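Local coordinates for protein beta-N-acetylhexosaminidase (Arthrobacter aurescens, PDB 3RCN) that probably hydrolyses terminal non-reducing N-acetyl-D-hexosamine residues in N-acetyl-beta-D-hexosaminides, as a family 20 glycoside hydrolase, at residues R411-V425 with Q524-E538. Sequence-based numbering, arbitrary orientation.
With SO4 (sulfate ion), chain G.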
loop_
_atom_site.group_PDB
_atom_site.type_symbol
_atom_site.label_atom_id
_atom_site.label_comp_id
_atom_site.label_asym_id
_atom_site.label_seq_id
_atom_site.Cartn_x
_atom_site.Cartn_y
_atom_site.Cartn_z
ATOM N N ARG A 411 24.563 -1.408 -1.793
ATOM C CA ARG A 411 24.609 -2.458 -0.786
ATOM C C ARG A 411 24.974 -1.959 0.609
ATOM O O ARG A 411 25.833 -1.098 0.760
ATOM C CB ARG A 411 25.602 -3.525 -1.221
ATOM C CG ARG A 411 27.039 -3.065 -1.231
ATOM C CD ARG A 411 27.734 -3.670 -2.426
ATOM N NE ARG A 411 29.085 -3.155 -2.617
ATOM C CZ ARG A 411 30.186 -3.869 -2.422
ATOM N NH1 ARG A 411 30.099 -5.131 -2.024
ATOM N NH2 ARG A 411 31.371 -3.323 -2.634
ATOM N N GLN A 412 24.312 -2.517 1.624
ATOM C CA GLN A 412 24.429 -2.045 3.003
ATOM C C GLN A 412 25.515 -2.758 3.786
ATOM O O GLN A 412 25.779 -2.430 4.939
ATOM C CB GLN A 412 23.083 -2.191 3.713
ATOM C CG GLN A 412 21.983 -1.533 2.917
ATOM C CD GLN A 412 20.656 -1.469 3.629
ATOM O OE1 GLN A 412 20.582 -1.132 4.811
ATOM N NE2 GLN A 412 19.587 -1.777 2.900
ATOM N N ALA A 413 26.143 -3.744 3.166
ATOM C CA ALA A 413 27.241 -4.444 3.815
ATOM C C ALA A 413 28.121 -5.121 2.775
ATOM O O ALA A 413 27.692 -5.346 1.647
ATOM C CB ALA A 413 26.699 -5.465 4.813
ATOM N N ASP A 414 29.348 -5.450 3.146
ATOM C CA ASP A 414 30.196 -6.218 2.250
ATOM C C ASP A 414 29.710 -7.663 2.174
ATOM O O ASP A 414 29.046 -8.156 3.091
ATOM C CB ASP A 414 31.650 -6.181 2.719
ATOM C CG ASP A 414 31.860 -6.929 4.020
ATOM O OD1 ASP A 414 32.986 -7.420 4.250
ATOM O OD2 ASP A 414 30.898 -7.029 4.812
ATOM N N GLY A 415 30.047 -8.341 1.081
ATOM C CA GLY A 415 29.799 -9.767 0.978
ATOM C C GLY A 415 28.660 -10.228 0.088
ATOM O O GLY A 415 28.012 -9.441 -0.611
ATOM N N ASP A 416 28.433 -11.536 0.114
ATOM C CA ASP A 416 27.508 -12.176 -0.812
ATOM C C ASP A 416 26.092 -12.411 -0.267
ATOM O O ASP A 416 25.233 -12.923 -0.986
ATOM C CB ASP A 416 28.120 -13.481 -1.344
ATOM C CG ASP A 416 29.490 -13.269 -1.989
ATOM O OD1 ASP A 416 29.720 -13.796 -3.099
ATOM O OD2 ASP A 416 30.341 -12.580 -1.382
ATOM N N ASP A 417 25.834 -12.045 0.986
ATOM C CA ASP A 417 24.491 -12.241 1.530
ATOM C C ASP A 417 23.496 -11.095 1.318
ATOM O O ASP A 417 22.297 -11.270 1.518
ATOM C CB ASP A 417 24.552 -12.655 2.992
ATOM C CG ASP A 417 24.919 -14.118 3.150
ATOM O OD1 ASP A 417 24.001 -14.972 3.090
ATOM O OD2 ASP A 417 26.126 -14.415 3.306
ATOM N N GLU A 418 23.982 -9.940 0.882
ATOM C CA GLU A 418 23.105 -8.831 0.530
ATOM C C GLU A 418 22.498 -9.079 -0.861
ATOM O O GLU A 418 23.182 -9.553 -1.766
ATOM C CB GLU A 418 23.878 -7.502 0.553
ATOM C CG GLU A 418 24.564 -7.167 1.881
ATOM C CD GLU A 418 23.591 -7.139 3.061
ATOM O OE1 GLU A 418 22.534 -6.474 2.950
ATOM O OE2 GLU A 418 23.879 -7.789 4.096
ATOM N N PRO A 419 21.200 -8.782 -1.026
ATOM C CA PRO A 419 20.489 -8.971 -2.303
ATOM C C PRO A 419 20.940 -8.038 -3.454
ATOM O O PRO A 419 21.001 -6.837 -3.253
ATOM C CB PRO A 419 19.023 -8.685 -1.932
ATOM C CG PRO A 419 19.091 -7.848 -0.693
ATOM C CD PRO A 419 20.308 -8.314 0.050
ATOM N N VAL A 420 21.200 -8.598 -4.637
ATOM C CA VAL A 420 21.667 -7.850 -5.811
ATOM C C VAL A 420 22.643 -6.728 -5.452
ATOM O O VAL A 420 22.323 -5.547 -5.627
ATOM C CB VAL A 420 20.488 -7.243 -6.597
ATOM C CG1 VAL A 420 20.921 -6.867 -8.014
ATOM C CG2 VAL A 420 19.315 -8.213 -6.630
ATOM N N PRO A 421 23.827 -7.090 -4.927
ATOM C CA PRO A 421 24.778 -6.076 -4.456
ATOM C C PRO A 421 25.376 -5.233 -5.584
ATOM O O PRO A 421 25.942 -5.762 -6.542
ATOM C CB PRO A 421 25.865 -6.918 -3.799
ATOM C CG PRO A 421 25.835 -8.196 -4.551
ATOM C CD PRO A 421 24.390 -8.448 -4.862
ATOM N N VAL A 422 25.311 -3.917 -5.416
ATOM C CA VAL A 422 25.799 -2.977 -6.408
ATOM C C VAL A 422 26.309 -1.728 -5.707
ATOM O O VAL A 422 25.895 -1.420 -4.592
ATOM C CB VAL A 422 24.707 -2.556 -7.429
ATOM C CG1 VAL A 422 24.305 -3.721 -8.328
ATOM C CG2 VAL A 422 23.497 -1.947 -6.730
ATOM N N GLY A 423 27.212 -1.013 -6.360
ATOM C CA GLY A 423 27.732 0.212 -5.800
ATOM C C GLY A 423 28.694 -0.067 -4.669
ATOM O O GLY A 423 29.161 -1.191 -4.496
ATOM N N PHE A 424 29.008 0.986 -3.924
ATOM C CA PHE A 424 29.912 0.919 -2.786
ATOM C C PHE A 424 29.204 0.374 -1.557
ATOM O O PHE A 424 27.977 0.458 -1.456
ATOM C CB PHE A 424 30.468 2.311 -2.481
ATOM C CG PHE A 424 30.911 3.065 -3.702
ATOM C CD1 PHE A 424 31.994 2.632 -4.441
ATOM C CD2 PHE A 424 30.233 4.201 -4.113
ATOM C CE1 PHE A 424 32.396 3.317 -5.567
ATOM C CE2 PHE A 424 30.639 4.893 -5.234
ATOM C CZ PHE A 424 31.722 4.451 -5.961
ATOM N N VAL A 425 29.963 -0.176 -0.615
ATOM C CA VAL A 425 29.345 -0.539 0.645
ATOM C C VAL A 425 28.994 0.763 1.334
ATOM O O VAL A 425 29.874 1.562 1.632
ATOM C CB VAL A 425 30.313 -1.307 1.572
ATOM C CG1 VAL A 425 29.656 -1.560 2.939
ATOM C CG2 VAL A 425 30.758 -2.616 0.926
ATOM N N GLN A 524 16.539 -12.130 0.826
ATOM C CA GLN A 524 17.673 -12.466 -0.014
ATOM C C GLN A 524 17.275 -12.795 -1.464
ATOM O O GLN A 524 16.134 -13.144 -1.746
ATOM C CB GLN A 524 18.472 -13.592 0.631
ATOM C CG GLN A 524 19.191 -13.135 1.874
ATOM C CD GLN A 524 19.828 -14.277 2.618
ATOM O OE1 GLN A 524 20.282 -15.247 2.010
ATOM N NE2 GLN A 524 19.852 -14.180 3.948
ATOM N N ARG A 525 18.214 -12.644 -2.384
ATOM C CA ARG A 525 17.963 -12.980 -3.779
ATOM C C ARG A 525 19.213 -13.622 -4.379
ATOM O O ARG A 525 19.946 -12.985 -5.126
ATOM C CB ARG A 525 17.580 -11.730 -4.585
ATOM C CG ARG A 525 16.377 -10.953 -4.036
ATOM C CD ARG A 525 15.044 -11.370 -4.668
ATOM N NE ARG A 525 13.919 -10.573 -4.166
ATOM C CZ ARG A 525 13.314 -10.768 -2.993
ATOM N NH1 ARG A 525 13.724 -11.734 -2.180
ATOM N NH2 ARG A 525 12.304 -9.991 -2.620
ATOM N N PRO A 526 19.470 -14.883 -4.034
ATOM C CA PRO A 526 20.645 -15.605 -4.542
ATOM C C PRO A 526 20.573 -15.892 -6.041
ATOM O O PRO A 526 19.485 -16.036 -6.600
ATOM C CB PRO A 526 20.613 -16.923 -3.759
ATOM C CG PRO A 526 19.149 -17.103 -3.342
ATOM C CD PRO A 526 18.641 -15.700 -3.123
ATOM N N GLY A 527 21.737 -15.982 -6.683
ATOM C CA GLY A 527 21.821 -16.258 -8.109
ATOM C C GLY A 527 21.659 -15.019 -8.979
ATOM O O GLY A 527 21.731 -15.095 -10.209
ATOM N N VAL A 528 21.437 -13.873 -8.346
ATOM C CA VAL A 528 21.190 -12.647 -9.086
ATOM C C VAL A 528 22.414 -11.776 -8.973
ATOM O O VAL A 528 22.735 -11.288 -7.895
ATOM C CB VAL A 528 19.942 -11.896 -8.567
ATOM C CG1 VAL A 528 19.742 -10.593 -9.327
ATOM C CG2 VAL A 528 18.698 -12.783 -8.684
ATOM N N GLU A 529 23.102 -11.612 -10.098
ATOM C CA GLU A 529 24.402 -10.958 -10.157
ATOM C C GLU A 529 24.314 -9.455 -9.987
ATOM O O GLU A 529 23.546 -8.794 -10.674
ATOM C CB GLU A 529 25.055 -11.258 -11.504
ATOM C CG GLU A 529 26.278 -12.149 -11.412
ATOM C CD GLU A 529 26.695 -12.685 -12.764
ATOM O OE1 GLU A 529 27.347 -11.938 -13.528
ATOM O OE2 GLU A 529 26.357 -13.853 -13.064
ATOM N N GLY A 530 25.113 -8.916 -9.075
ATOM C CA GLY A 530 25.225 -7.479 -8.925
ATOM C C GLY A 530 26.515 -6.987 -9.551
ATOM O O GLY A 530 27.145 -7.696 -10.344
ATOM N N TRP A 531 26.883 -5.748 -9.243
ATOM C CA TRP A 531 28.186 -5.217 -9.626
ATOM C C TRP A 531 28.819 -4.483 -8.439
ATOM O O TRP A 531 28.380 -3.396 -8.075
ATOM C CB TRP A 531 27.997 -4.261 -10.802
ATOM C CG TRP A 531 29.267 -3.918 -11.503
ATOM C CD1 TRP A 531 29.874 -2.693 -11.554
ATOM C CD2 TRP A 531 30.098 -4.810 -12.252
ATOM N NE1 TRP A 531 31.026 -2.773 -12.291
ATOM C CE2 TRP A 531 31.187 -4.061 -12.730
ATOM C CE3 TRP A 531 30.024 -6.170 -12.565
ATOM C CZ2 TRP A 531 32.195 -4.625 -13.507
ATOM C CZ3 TRP A 531 31.026 -6.727 -13.336
ATOM C CH2 TRP A 531 32.096 -5.954 -13.800
ATOM N N LYS A 532 29.907 -5.021 -7.902
ATOM C CA LYS A 532 30.458 -4.505 -6.653
ATOM C C LYS A 532 31.529 -3.454 -6.878
ATOM O O LYS A 532 32.557 -3.732 -7.488
ATOM C CB LYS A 532 31.048 -5.632 -5.811
ATOM C CG LYS A 532 30.056 -6.616 -5.250
ATOM C CD LYS A 532 30.761 -7.566 -4.297
ATOM C CE LYS A 532 29.814 -8.682 -3.841
ATOM N NZ LYS A 532 30.465 -9.656 -2.914
ATOM N N ARG A 533 31.310 -2.264 -6.332
ATOM C CA ARG A 533 32.268 -1.181 -6.494
ATOM C C ARG A 533 33.014 -0.868 -5.200
ATOM O O ARG A 533 32.497 -1.089 -4.099
ATOM C CB ARG A 533 31.580 0.072 -7.042
ATOM C CG ARG A 533 31.047 -0.128 -8.445
ATOM C CD ARG A 533 30.266 1.068 -8.903
ATOM N NE ARG A 533 31.097 2.261 -8.942
ATOM C CZ ARG A 533 30.653 3.462 -9.290
ATOM N NH1 ARG A 533 31.479 4.502 -9.307
ATOM N NH2 ARG A 533 29.380 3.623 -9.625
ATOM N N ASP A 534 34.251 -0.397 -5.359
ATOM C CA ASP A 534 35.112 0.018 -4.252
ATOM C C ASP A 534 35.635 1.435 -4.481
ATOM O O ASP A 534 36.382 1.691 -5.427
ATOM C CB ASP A 534 36.283 -0.957 -4.088
ATOM C CG ASP A 534 37.306 -0.479 -3.072
ATOM O OD1 ASP A 534 36.941 0.317 -2.178
ATOM O OD2 ASP A 534 38.479 -0.901 -3.167
ATOM N N TYR A 535 35.251 2.354 -3.602
ATOM C CA TYR A 535 35.522 3.773 -3.821
ATOM C C TYR A 535 37.003 4.101 -3.920
ATOM O O TYR A 535 37.399 4.963 -4.703
ATOM C CB TYR A 535 34.881 4.637 -2.733
ATOM C CG TYR A 535 35.017 6.119 -2.995
ATOM C CD1 TYR A 535 35.747 6.934 -2.139
ATOM C CD2 TYR A 535 34.435 6.701 -4.116
ATOM C CE1 TYR A 535 35.884 8.297 -2.384
ATOM C CE2 TYR A 535 34.564 8.056 -4.374
ATOM C CZ TYR A 535 35.290 8.851 -3.503
ATOM O OH TYR A 535 35.415 10.202 -3.756
ATOM N N ASP A 536 37.819 3.434 -3.118
ATOM C CA ASP A 536 39.241 3.743 -3.092
ATOM C C ASP A 536 39.918 3.278 -4.377
ATOM O O ASP A 536 40.705 4.015 -4.983
ATOM C CB ASP A 536 39.901 3.121 -1.863
ATOM C CG ASP A 536 39.341 3.677 -0.561
ATOM O OD1 ASP A 536 38.914 4.855 -0.547
ATOM O OD2 ASP A 536 39.322 2.936 0.444
ATOM N N ALA A 537 39.585 2.061 -4.798
ATOM C CA ALA A 537 40.131 1.498 -6.025
ATOM C C ALA A 537 39.897 2.389 -7.251
ATOM O O ALA A 537 40.713 2.408 -8.174
ATOM C CB ALA A 537 39.569 0.105 -6.262
ATOM N N GLU A 538 38.788 3.123 -7.261
ATOM C CA GLU A 538 38.408 3.928 -8.423
ATOM C C GLU A 538 39.111 5.283 -8.476
ATOM O O GLU A 538 39.100 5.955 -9.512
ATOM C CB GLU A 538 36.892 4.113 -8.471
ATOM C CG GLU A 538 36.132 2.833 -8.164
ATOM C CD GLU A 538 34.736 2.818 -8.750
ATOM O OE1 GLU A 538 34.106 3.895 -8.826
ATOM O OE2 GLU A 538 34.277 1.722 -9.142
HETATM S S SO4 G . 33.423 -7.434 -0.991
HETATM O O1 SO4 G . 32.833 -8.705 -1.411
HETATM O O2 SO4 G . 32.545 -6.734 -0.057
HETATM O O3 SO4 G . 34.699 -7.700 -0.334
HETATM O O4 SO4 G . 33.636 -6.583 -2.160
HETATM O O HOH W 1 22.083 -11.190 -5.179
#
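R411 reaches across to the C-terminal segment with a flat guanidinium: NH2 donates to R533 O at 2.9 Å, an acceptor lying near the guanidinium plane, while the methylenes of K532 cover one face and V425 CG2 the other. Its CG stands between the backbone N and the carbonyl carbon (chi1 67°), and the chain then bends so that NE can bond G423 O. K532, extended beyond CG, crosses R411 at about a right angle, carrying NZ to G415 O, through a weak bond, and to D416 OD2, a long salt bridge. A sulfate, probably from the crystallisation liquor, accepts from K532 NZ and from G415 N.

Further on, V420 N donates to a water that in turn donates to R525 O and V528 O, bridging the type II turn at 525-528; beside it V420 CG2 packs on V528 CG1 at 3.6 Å. V422 and G423 then pair in parallel with W531 and K532. G423 N gives W531 O a weak bond, and G423 O accepts from R533 N at 3.0 Å, on the face of its carbonyl plane opposite R411 NE.

F424 receives Y535 CB over one face and the Y535 ring edge-on, planes at 84°. R533 brings NH1 within 3.4 Å of F424 CZ, and its guanidinium grips E538 side-on, NH1 to OE1 at 2.7 Å and NE to OE2. Replacing R533 with an alanine would probably leave the E538 carboxylate without its mate and take away the guanidinium that F424 CZ packs against.

R533 also salt-bridges E403, and its side chain lies about 8 Å from that of E316, the predicted proton donor. The two-stranded sheet thus ties the C-terminal tail, just before helix 535-539, to a loop of the catalytic barrel domain, with P419 and R525 resting on helix 464-471.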